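Local structure of outer membrane protein Omp121 (Bacteroides thetaiotaomicron, 5FQ8) at residues Asp715-Ser729 with Asn799-Lys813. The protein probably imports nutrients across the bacterial outer membrane as a TonB-dependent receptor, and binds calcium and magnesium ions. Residues are numbered along the deposited sequence; the frame is centred on the assembly and turned at random.
Sequences DFSWELTWNFTKNWS and NNKYQMGVSTNLKYK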
ATOM      1  N   ASP B 715      14.278 -12.309 -64.739  1.00 40.93           N
ATOM      2  CA  ASP B 715      13.309 -11.422 -64.113  1.00 40.28           C
ATOM      3  C   ASP B 715      12.304 -12.133 -63.218  1.00 46.38           C
ATOM      4  O   ASP B 715      11.405 -11.477 -62.692  1.00 47.20           O
ATOM      5  CB  ASP B 715      12.549 -10.638 -65.187  1.00 40.79           C
ATOM      6  CG  ASP B 715      13.404  -9.608 -65.860  1.00 41.42           C
ATOM      7  OD1 ASP B 715      14.325  -9.103 -65.205  1.00 41.22           O
ATOM      8  OD2 ASP B 715      13.165  -9.306 -67.043  1.00 42.16           O
ATOM      9  N   PHE B 716      12.410 -13.441 -63.026  1.00 39.46           N
ATOM     10  CA  PHE B 716      11.384 -14.144 -62.269  1.00 38.81           C
ATOM     11  C   PHE B 716      11.975 -15.346 -61.563  1.00 38.58           C
ATOM     12  O   PHE B 716      12.666 -16.159 -62.184  1.00 39.18           O
ATOM     13  CB  PHE B 716      10.233 -14.596 -63.165  1.00 39.15           C
ATOM     14  CG  PHE B 716       9.194 -15.386 -62.439  1.00 38.56           C
ATOM     15  CD1 PHE B 716       8.306 -14.762 -61.594  1.00 38.22           C
ATOM     16  CD2 PHE B 716       9.111 -16.750 -62.590  1.00 38.75           C
ATOM     17  CE1 PHE B 716       7.346 -15.486 -60.916  1.00 37.34           C
ATOM     18  CE2 PHE B 716       8.157 -17.476 -61.917  1.00 38.25           C
ATOM     19  CZ  PHE B 716       7.273 -16.845 -61.080  1.00 37.54           C
ATOM     20  N   SER B 717      11.681 -15.460 -60.277  1.00 37.77           N
ATOM     21  CA  SER B 717      12.044 -16.631 -59.504  1.00 37.50           C
ATOM     22  C   SER B 717      10.862 -17.045 -58.637  1.00 40.70           C
ATOM     23  O   SER B 717      10.044 -16.221 -58.230  1.00 36.59           O
ATOM     24  CB  SER B 717      13.308 -16.388 -58.660  1.00 37.28           C
ATOM     25  OG  SER B 717      13.149 -15.347 -57.714  1.00 39.63           O
ATOM     26  N   TRP B 718      10.762 -18.345 -58.405  1.00 43.12           N
ATOM     27  CA  TRP B 718       9.725 -18.935 -57.574  1.00 36.19           C
ATOM     28  C   TRP B 718      10.398 -19.912 -56.640  1.00 35.95           C
ATOM     29  O   TRP B 718      11.062 -20.840 -57.094  1.00 36.47           O
ATOM     30  CB  TRP B 718       8.672 -19.654 -58.407  1.00 36.56           C
ATOM     31  CG  TRP B 718       7.692 -20.443 -57.585  1.00 43.17           C
ATOM     32  CD1 TRP B 718       7.298 -20.188 -56.309  1.00 38.77           C
ATOM     33  CD2 TRP B 718       6.988 -21.627 -57.987  1.00 43.61           C
ATOM     34  NE1 TRP B 718       6.391 -21.125 -55.894  1.00 36.49           N
ATOM     35  CE2 TRP B 718       6.186 -22.022 -56.906  1.00 36.63           C
ATOM     36  CE3 TRP B 718       6.957 -22.384 -59.156  1.00 60.38           C
ATOM     37  CZ2 TRP B 718       5.367 -23.135 -56.955  1.00 35.81           C
ATOM     38  CZ3 TRP B 718       6.144 -23.486 -59.202  1.00 37.23           C
ATOM     39  CH2 TRP B 718       5.360 -23.853 -58.107  1.00 36.57           C
ATOM     40  N   GLU B 719      10.247 -19.693 -55.343  1.00 42.46           N
ATOM     41  CA  GLU B 719      10.812 -20.590 -54.354  1.00 45.75           C
ATOM     42  C   GLU B 719       9.693 -21.230 -53.551  1.00 38.62           C
ATOM     43  O   GLU B 719       8.613 -20.658 -53.380  1.00 36.21           O
ATOM     44  CB  GLU B 719      11.783 -19.860 -53.433  1.00 49.05           C
ATOM     45  CG  GLU B 719      12.897 -19.128 -54.154  1.00 49.33           C
ATOM     46  CD  GLU B 719      14.056 -18.757 -53.248  1.00 54.22           C
ATOM     47  OE1 GLU B 719      14.000 -19.071 -52.036  1.00 56.68           O
ATOM     48  OE2 GLU B 719      15.028 -18.154 -53.760  1.00 55.85           O
ATOM     49  N   LEU B 720       9.955 -22.437 -53.087  1.00 36.70           N
ATOM     50  CA  LEU B 720       9.062 -23.139 -52.187  1.00 33.96           C
ATOM     51  C   LEU B 720       9.860 -23.599 -50.986  1.00 33.63           C
ATOM     52  O   LEU B 720      11.007 -24.035 -51.111  1.00 34.01           O
ATOM     53  CB  LEU B 720       8.415 -24.327 -52.862  1.00 34.41           C
ATOM     54  CG  LEU B 720       7.336 -23.995 -53.872  1.00 34.66           C
ATOM     55  CD1 LEU B 720       7.131 -25.183 -54.753  1.00 35.33           C
ATOM     56  CD2 LEU B 720       6.070 -23.659 -53.144  1.00 34.04           C
ATOM     57  N   THR B 721       9.257 -23.500 -49.823  1.00 36.15           N
ATOM     58  CA  THR B 721       9.902 -23.998 -48.629  1.00 33.21           C
ATOM     59  C   THR B 721       8.890 -24.774 -47.811  1.00 36.86           C
ATOM     60  O   THR B 721       7.726 -24.382 -47.714  1.00 36.80           O
ATOM     61  CB  THR B 721      10.519 -22.853 -47.839  1.00 32.21           C
ATOM     62  OG1 THR B 721      11.599 -22.305 -48.599  1.00 32.66           O
ATOM     63  CG2 THR B 721      11.036 -23.343 -46.516  1.00 31.86           C
ATOM     64  N   TRP B 722       9.338 -25.901 -47.267  1.00 32.38           N
ATOM     65  CA  TRP B 722       8.511 -26.766 -46.441  1.00 32.10           C
ATOM     66  C   TRP B 722       9.360 -27.227 -45.273  1.00 31.90           C
ATOM     67  O   TRP B 722      10.455 -27.752 -45.480  1.00 32.33           O
ATOM     68  CB  TRP B 722       8.003 -27.951 -47.252  1.00 32.65           C
ATOM     69  CG  TRP B 722       7.114 -28.886 -46.533  1.00 32.45           C
ATOM     70  CD1 TRP B 722       5.787 -28.748 -46.332  1.00 35.50           C
ATOM     71  CD2 TRP B 722       7.480 -30.143 -45.962  1.00 32.64           C
ATOM     72  NE1 TRP B 722       5.294 -29.827 -45.654  1.00 37.77           N
ATOM     73  CE2 TRP B 722       6.320 -30.703 -45.415  1.00 37.41           C
ATOM     74  CE3 TRP B 722       8.678 -30.844 -45.854  1.00 33.02           C
ATOM     75  CZ2 TRP B 722       6.321 -31.936 -44.765  1.00 36.31           C
ATOM     76  CZ3 TRP B 722       8.680 -32.063 -45.211  1.00 33.66           C
ATOM     77  CH2 TRP B 722       7.511 -32.599 -44.676  1.00 36.56           C
ATOM     78  N   ASN B 723       8.874 -27.011 -44.056  1.00 31.28           N
ATOM     79  CA  ASN B 723       9.592 -27.434 -42.860  1.00 31.08           C
ATOM     80  C   ASN B 723       8.679 -28.277 -41.978  1.00 30.81           C
ATOM     81  O   ASN B 723       7.479 -28.010 -41.886  1.00 30.50           O
ATOM     82  CB  ASN B 723      10.136 -26.217 -42.103  1.00 36.02           C
ATOM     83  CG  ASN B 723       9.051 -25.261 -41.676  1.00 36.62           C
ATOM     84  OD1 ASN B 723       8.622 -25.290 -40.536  1.00 44.57           O
ATOM     85  ND2 ASN B 723       8.604 -24.407 -42.584  1.00 36.62           N
ATOM     86  N   PHE B 724       9.242 -29.298 -41.337  1.00 33.38           N
ATOM     87  CA  PHE B 724       8.436 -30.269 -40.601  1.00 51.84           C
ATOM     88  C   PHE B 724       9.084 -30.614 -39.270  1.00 37.38           C
ATOM     89  O   PHE B 724      10.263 -30.971 -39.222  1.00 34.42           O
ATOM     90  CB  PHE B 724       8.235 -31.535 -41.443  1.00 63.07           C
ATOM     91  CG  PHE B 724       7.463 -32.623 -40.756  1.00 37.80           C
ATOM     92  CD1 PHE B 724       6.091 -32.665 -40.835  1.00 31.32           C
ATOM     93  CD2 PHE B 724       8.122 -33.626 -40.073  1.00 33.60           C
ATOM     94  CE1 PHE B 724       5.389 -33.662 -40.214  1.00 31.35           C
ATOM     95  CE2 PHE B 724       7.430 -34.625 -39.457  1.00 31.87           C
ATOM     96  CZ  PHE B 724       6.060 -34.646 -39.526  1.00 32.25           C
ATOM     97  N   THR B 725       8.301 -30.518 -38.198  1.00 30.14           N
ATOM     98  CA  THR B 725       8.739 -30.837 -36.843  1.00 29.92           C
ATOM     99  C   THR B 725       7.778 -31.837 -36.221  1.00 29.89           C
ATOM    100  O   THR B 725       6.563 -31.635 -36.253  1.00 29.63           O
ATOM    101  CB  THR B 725       8.797 -29.587 -35.948  1.00 29.30           C
ATOM    102  OG1 THR B 725       9.654 -28.589 -36.512  1.00 29.33           O
ATOM    103  CG2 THR B 725       9.307 -29.947 -34.576  1.00 29.13           C
ATOM    104  N   LYS B 726       8.318 -32.901 -35.639  1.00 30.18           N
ATOM    105  CA  LYS B 726       7.525 -33.830 -34.838  1.00 30.77           C
ATOM    106  C   LYS B 726       8.320 -34.149 -33.587  1.00 30.94           C
ATOM    107  O   LYS B 726       9.396 -34.740 -33.677  1.00 30.52           O
ATOM    108  CB  LYS B 726       7.191 -35.102 -35.614  1.00 30.76           C
ATOM    109  CG  LYS B 726       6.106 -35.955 -34.993  1.00 30.75           C
ATOM    110  CD  LYS B 726       5.740 -37.125 -35.872  1.00 31.39           C
ATOM    111  CE  LYS B 726       4.754 -38.038 -35.197  1.00 31.44           C
ATOM    112  NZ  LYS B 726       4.067 -38.937 -36.151  1.00 31.99           N
ATOM    113  N   ASN B 727       7.802 -33.746 -32.429  1.00 40.35           N
ATOM    114  CA  ASN B 727       8.475 -33.947 -31.153  1.00 29.47           C
ATOM    115  C   ASN B 727       7.705 -34.937 -30.302  1.00 29.51           C
ATOM    116  O   ASN B 727       6.478 -34.872 -30.217  1.00 29.27           O
ATOM    117  CB  ASN B 727       8.639 -32.634 -30.390  1.00 28.87           C
ATOM    118  CG  ASN B 727       9.456 -32.800 -29.117  1.00 28.83           C
ATOM    119  OD1 ASN B 727      10.656 -33.041 -29.169  1.00 29.16           O
ATOM    120  ND2 ASN B 727       8.805 -32.665 -27.968  1.00 28.44           N
ATOM    121  N   TRP B 728       8.436 -35.840 -29.668  1.00 29.86           N
ATOM    122  CA  TRP B 728       7.868 -36.791 -28.720  1.00 29.95           C
ATOM    123  C   TRP B 728       8.267 -36.367 -27.308  1.00 29.60           C
ATOM    124  O   TRP B 728       9.451 -36.379 -26.958  1.00 29.77           O
ATOM    125  CB  TRP B 728       8.338 -38.211 -29.019  1.00 30.67           C
ATOM    126  CG  TRP B 728       7.569 -38.935 -30.091  1.00 31.25           C
ATOM    127  CD1 TRP B 728       6.456 -39.705 -29.932  1.00 36.66           C
ATOM    128  CD2 TRP B 728       7.890 -38.982 -31.482  1.00 33.70           C
ATOM    129  NE1 TRP B 728       6.060 -40.223 -31.142  1.00 31.60           N
ATOM    130  CE2 TRP B 728       6.926 -39.789 -32.108  1.00 31.76           C
ATOM    131  CE3 TRP B 728       8.896 -38.412 -32.262  1.00 31.55           C
ATOM    132  CZ2 TRP B 728       6.937 -40.029 -33.466  1.00 32.19           C
ATOM    133  CZ3 TRP B 728       8.906 -38.656 -33.606  1.00 31.97           C
ATOM    134  CH2 TRP B 728       7.934 -39.452 -34.198  1.00 32.29           C
ATOM    135  N   SER B 729       7.278 -36.002 -26.502  1.00 29.15           N
ATOM    136  CA  SER B 729       7.484 -35.537 -25.136  1.00 28.79           C
ATOM    137  C   SER B 729       7.160 -36.643 -24.156  1.00 29.04           C
ATOM    138  O   SER B 729       6.126 -37.296 -24.275  1.00 29.16           O
ATOM    139  CB  SER B 729       6.592 -34.334 -24.838  1.00 28.16           C
ATOM    140  OG  SER B 729       6.827 -33.840 -23.546  1.00 27.84           O
ATOM    141  N   ASN B 799       0.465 -31.071 -26.121  1.00 26.53           N
ATOM    142  CA  ASN B 799       1.399 -31.029 -27.238  1.00 26.77           C
ATOM    143  C   ASN B 799       0.712 -31.232 -28.580  1.00 27.02           C
ATOM    144  O   ASN B 799      -0.176 -32.075 -28.718  1.00 27.25           O
ATOM    145  CB  ASN B 799       2.480 -32.093 -27.077  1.00 27.19           C
ATOM    146  CG  ASN B 799       3.223 -31.977 -25.783  1.00 27.02           C
ATOM    147  OD1 ASN B 799       4.216 -31.270 -25.690  1.00 26.90           O
ATOM    148  ND2 ASN B 799       2.750 -32.670 -24.772  1.00 27.06           N
ATOM    149  N   ASN B 800       1.150 -30.456 -29.567  1.00 27.01           N
ATOM    150  CA  ASN B 800       0.889 -30.755 -30.966  1.00 27.37           C
ATOM    151  C   ASN B 800       1.500 -32.096 -31.342  1.00 27.93           C
ATOM    152  O   ASN B 800       2.648 -32.388 -30.999  1.00 29.08           O
ATOM    153  CB  ASN B 800       1.494 -29.671 -31.850  1.00 27.29           C
ATOM    154  CG  ASN B 800       0.804 -28.355 -31.714  1.00 26.83           C
ATOM    155  OD1 ASN B 800       1.444 -27.321 -31.718  1.00 29.11           O
ATOM    156  ND2 ASN B 800      -0.499 -28.375 -31.591  1.00 26.72           N
ATOM    157  N   LYS B 801       0.747 -32.906 -32.079  1.00 28.30           N
ATOM    158  CA  LYS B 801       1.310 -34.168 -32.533  1.00 28.89           C
ATOM    159  C   LYS B 801       2.361 -33.946 -33.600  1.00 29.17           C
ATOM    160  O   LYS B 801       3.313 -34.726 -33.700  1.00 30.53           O
ATOM    161  CB  LYS B 801       0.208 -35.087 -33.045  1.00 29.25           C
ATOM    162  CG  LYS B 801      -0.748 -35.553 -31.959  1.00 29.11           C
ATOM    163  CD  LYS B 801      -0.062 -36.494 -30.976  1.00 29.30           C
ATOM    164  CE  LYS B 801      -0.832 -36.576 -29.667  1.00 29.01           C
ATOM    165  NZ  LYS B 801      -2.259 -36.861 -29.893  1.00 29.09           N
ATOM    166  N   TYR B 802       2.206 -32.891 -34.397  1.00 29.52           N
ATOM    167  CA  TYR B 802       3.224 -32.449 -35.338  1.00 29.20           C
ATOM    168  C   TYR B 802       2.977 -30.990 -35.672  1.00 28.79           C
ATOM    169  O   TYR B 802       1.881 -30.466 -35.465  1.00 28.46           O
ATOM    170  CB  TYR B 802       3.234 -33.305 -36.602  1.00 29.84           C
ATOM    171  CG  TYR B 802       1.998 -33.224 -37.475  1.00 29.93           C
ATOM    172  CD1 TYR B 802       1.881 -32.261 -38.469  1.00 32.90           C
ATOM    173  CD2 TYR B 802       0.977 -34.147 -37.343  1.00 30.12           C
ATOM    174  CE1 TYR B 802       0.766 -32.205 -39.288  1.00 30.04           C
ATOM    175  CE2 TYR B 802      -0.136 -34.101 -38.153  1.00 30.26           C
ATOM    176  CZ  TYR B 802      -0.239 -33.134 -39.129  1.00 30.22           C
ATOM    177  OH  TYR B 802      -1.358 -33.096 -39.932  1.00 30.40           O
ATOM    178  N   GLN B 803       4.013 -30.340 -36.185  1.00 28.86           N
ATOM    179  CA  GLN B 803       3.926 -28.952 -36.615  1.00 28.57           C
ATOM    180  C   GLN B 803       4.619 -28.820 -37.958  1.00 29.01           C
ATOM    181  O   GLN B 803       5.609 -29.502 -38.223  1.00 30.31           O
ATOM    182  CB  GLN B 803       4.585 -27.981 -35.615  1.00 28.10           C
ATOM    183  CG  GLN B 803       4.408 -28.327 -34.139  1.00 44.71           C
ATOM    184  CD  GLN B 803       5.408 -27.634 -33.239  1.00 40.43           C
ATOM    185  OE1 GLN B 803       5.466 -26.414 -33.191  1.00 38.73           O
ATOM    186  NE2 GLN B 803       6.204 -28.415 -32.525  1.00 38.59           N
ATOM    187  N   MET B 804       4.117 -27.923 -38.797  1.00 28.97           N
ATOM    188  CA  MET B 804       4.830 -27.696 -40.043  1.00 29.40           C
ATOM    189  C   MET B 804       4.386 -26.380 -40.660  1.00 29.22           C
ATOM    190  O   MET B 804       3.370 -25.799 -40.266  1.00 28.83           O
ATOM    191  CB  MET B 804       4.617 -28.843 -41.023  1.00 30.01           C
ATOM    192  CG  MET B 804       3.269 -28.870 -41.666  1.00 30.07           C
ATOM    193  SD  MET B 804       3.138 -30.278 -42.747  1.00 30.85           S
ATOM    194  CE  MET B 804       1.628 -29.873 -43.592  1.00 30.88           C
ATOM    195  N   GLY B 805       5.175 -25.926 -41.630  1.00 29.54           N
ATOM    196  CA  GLY B 805       4.893 -24.698 -42.354  1.00 29.49           C
ATOM    197  C   GLY B 805       5.340 -24.799 -43.793  1.00 30.10           C
ATOM    198  O   GLY B 805       6.301 -25.498 -44.113  1.00 30.51           O
ATOM    199  N   VAL B 806       4.620 -24.101 -44.669  1.00 30.19           N
ATOM    200  CA  VAL B 806       4.907 -24.091 -46.099  1.00 30.80           C
ATOM    201  C   VAL B 806       4.943 -22.649 -46.586  1.00 30.72           C
ATOM    202  O   VAL B 806       4.012 -21.875 -46.346  1.00 30.37           O
ATOM    203  CB  VAL B 806       3.894 -24.924 -46.912  1.00 31.18           C
ATOM    204  CG1 VAL B 806       3.741 -26.264 -46.302  1.00 31.21           C
ATOM    205  CG2 VAL B 806       2.547 -24.262 -47.002  1.00 30.93           C
ATOM    206  N   SER B 807       6.022 -22.285 -47.258  1.00 31.08           N
ATOM    207  CA  SER B 807       6.213 -20.925 -47.715  1.00 31.07           C
ATOM    208  C   SER B 807       6.431 -20.921 -49.213  1.00 31.76           C
ATOM    209  O   SER B 807       6.909 -21.894 -49.781  1.00 32.25           O
ATOM    210  CB  SER B 807       7.393 -20.271 -47.028  1.00 30.86           C
ATOM    211  OG  SER B 807       7.034 -19.871 -45.726  1.00 70.87           O
ATOM    212  N   THR B 808       6.078 -19.815 -49.841  1.00 31.83           N
ATOM    213  CA  THR B 808       6.455 -19.570 -51.219  1.00 37.39           C
ATOM    214  C   THR B 808       6.912 -18.128 -51.348  1.00 35.14           C
ATOM    215  O   THR B 808       6.448 -17.258 -50.617  1.00 43.08           O
ATOM    216  CB  THR B 808       5.300 -19.863 -52.168  1.00 32.81           C
ATOM    217  OG1 THR B 808       5.716 -19.586 -53.497  1.00 33.48           O
ATOM    218  CG2 THR B 808       4.109 -19.010 -51.844  1.00 32.40           C
ATOM    219  N   ASN B 809       7.840 -17.876 -52.265  1.00 32.99           N
ATOM    220  CA  ASN B 809       8.373 -16.528 -52.464  1.00 33.04           C
ATOM    221  C   ASN B 809       8.583 -16.285 -53.953  1.00 33.79           C
ATOM    222  O   ASN B 809       9.422 -16.937 -54.578  1.00 34.32           O
ATOM    223  CB  ASN B 809       9.676 -16.324 -51.686  1.00 62.56           C
ATOM    224  CG  ASN B 809       9.538 -16.639 -50.200  1.00 46.17           C
ATOM    225  OD1 ASN B 809       9.133 -15.793 -49.405  1.00 46.31           O
ATOM    226  ND2 ASN B 809       9.891 -17.859 -49.821  1.00 43.75           N
ATOM    227  N   LEU B 810       7.825 -15.351 -54.510  1.00 33.87           N
ATOM    228  CA  LEU B 810       7.948 -14.935 -55.897  1.00 34.58           C
ATOM    229  C   LEU B 810       8.691 -13.613 -55.993  1.00 34.68           C
ATOM    230  O   LEU B 810       8.484 -12.710 -55.182  1.00 34.18           O
ATOM    231  CB  LEU B 810       6.573 -14.787 -56.526  1.00 34.70           C
ATOM    232  CG  LEU B 810       5.710 -15.988 -56.201  1.00 34.49           C
ATOM    233  CD1 LEU B 810       4.300 -15.716 -56.589  1.00 34.50           C
ATOM    234  CD2 LEU B 810       6.230 -17.151 -56.966  1.00 35.08           C
ATOM    235  N   LYS B 811       9.561 -13.505 -56.989  1.00 35.37           N
ATOM    236  CA  LYS B 811      10.238 -12.255 -57.306  1.00 35.62           C
ATOM    237  C   LYS B 811      10.153 -12.038 -58.806  1.00 36.44           C
ATOM    238  O   LYS B 811      10.650 -12.858 -59.580  1.00 38.63           O
ATOM    239  CB  LYS B 811      11.699 -12.270 -56.842  1.00 35.66           C
ATOM    240  CG  LYS B 811      11.889 -12.596 -55.376  1.00 43.78           C
ATOM    241  CD  LYS B 811      13.252 -12.158 -54.869  1.00 43.00           C
ATOM    242  CE  LYS B 811      13.381 -10.640 -54.905  1.00 46.82           C
ATOM    243  NZ  LYS B 811      14.677 -10.136 -54.350  1.00 51.59           N
ATOM    244  N   TYR B 812       9.514 -10.949 -59.215  1.00 36.53           N
ATOM    245  CA  TYR B 812       9.463 -10.552 -60.619  1.00 37.34           C
ATOM    246  C   TYR B 812       9.987  -9.125 -60.747  1.00 37.52           C
ATOM    247  O   TYR B 812       9.264  -8.165 -60.483  1.00 37.26           O
ATOM    248  CB  TYR B 812       8.057 -10.678 -61.183  1.00 37.43           C
ATOM    249  CG  TYR B 812       7.930 -10.117 -62.574  1.00 38.26           C
ATOM    250  CD1 TYR B 812       8.541 -10.736 -63.648  1.00 39.02           C
ATOM    251  CD2 TYR B 812       7.206  -8.958 -62.811  1.00 38.31           C
ATOM    252  CE1 TYR B 812       8.436 -10.222 -64.922  1.00 39.82           C
ATOM    253  CE2 TYR B 812       7.093  -8.436 -64.077  1.00 39.10           C
ATOM    254  CZ  TYR B 812       7.709  -9.070 -65.130  1.00 57.69           C
ATOM    255  OH  TYR B 812       7.601  -8.554 -66.401  1.00 43.10           O
ATOM    256  N   LYS B 813      11.236  -8.997 -61.181  1.00 38.03           N
ATOM    257  CA  LYS B 813      11.880  -7.698 -61.335  1.00 42.27           C
ATOM    258  C   LYS B 813      11.944  -6.992 -59.994  1.00 37.54           C
ATOM    259  O   LYS B 813      12.781  -7.325 -59.151  1.00 37.22           O
ATOM    260  CB  LYS B 813      11.147  -6.820 -62.356  1.00 38.80           C
ATOM    261  CG  LYS B 813      11.461  -7.114 -63.797  1.00 39.75           C
ATOM    262  CD  LYS B 813      10.381  -6.551 -64.705  1.00 40.14           C
ATOM    263  CE  LYS B 813      10.885  -6.270 -66.126  1.00 41.18           C
ATOM    264  NZ  LYS B 813      11.208  -7.498 -66.890  1.00 41.69           N
TER
HETATM  265  O   HOH W   1      12.103 -16.210 -55.320  1.00 18.78           O
HETATM  266  O   HOH W   2       6.427 -31.902 -27.875  1.00  5.04           O
HETATM  267  O   HOH W   3       5.750 -31.969 -32.293  1.00 12.28           O
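Trp-718 reaches across to Thr-808 and donates a hydrogen bond from NE1 to OG1 over 2.9 Å. OG1 lies at the edge of the indole, in its plane. The bond is bent, with an N-H...O angle of 130°. Leu-810 runs alongside the same tryptophan, pointing the same way, and its CD2 approaches CD1 and CG obliquely. In Trp-722, CG is anti to the backbone N (chi1 -178°), which carries the indole toward Val-806 and Met-804. Val-806 CG1 meets CD1 at the ring edge. Met-804 comes in obliquely, its SD 3.6 Å from Trp-722 NE1, a Met-aromatic contact. The side chains of Phe-724 and Tyr-802 cross at about a right angle, as do those of Phe-716 and Tyr-812.

The two strands are antiparallel neighbours in the wall of the transmembrane beta barrel of a TonB-dependent receptor. Strand 697-712 flanks 716-729, and strand 815-825 flanks 802-812. The aromatic and aliphatic side chains share one face of the pair. Ser-717, Glu-719, Asn-723, Thr-725 and Asn-809 lie on the other, more polar face, where Thr-725 OG1 accepts a hydrogen bond from Gly-70 N. A water links Ser-717 OG, 2.8 Å away, to Asn-809 O. Backbone bonds join the strands from Ser-717 with Lys-811 to Thr-725 with Gln-803.

At one end Lys-813 NZ forms a salt bridge with Asp-715 OD2 at 2.7 Å. It comes from above the carboxylate plane, 74° out of it. The lysine chain bends at its last torsion to bring NZ there. An alanine in place of Asp-715 is likely to leave the Lys-813 ammonium without this mate and freer to turn. Lys-813 N also donates to Asp-715 O, and the Tyr-812 ring lies obliquely beside that oxygen.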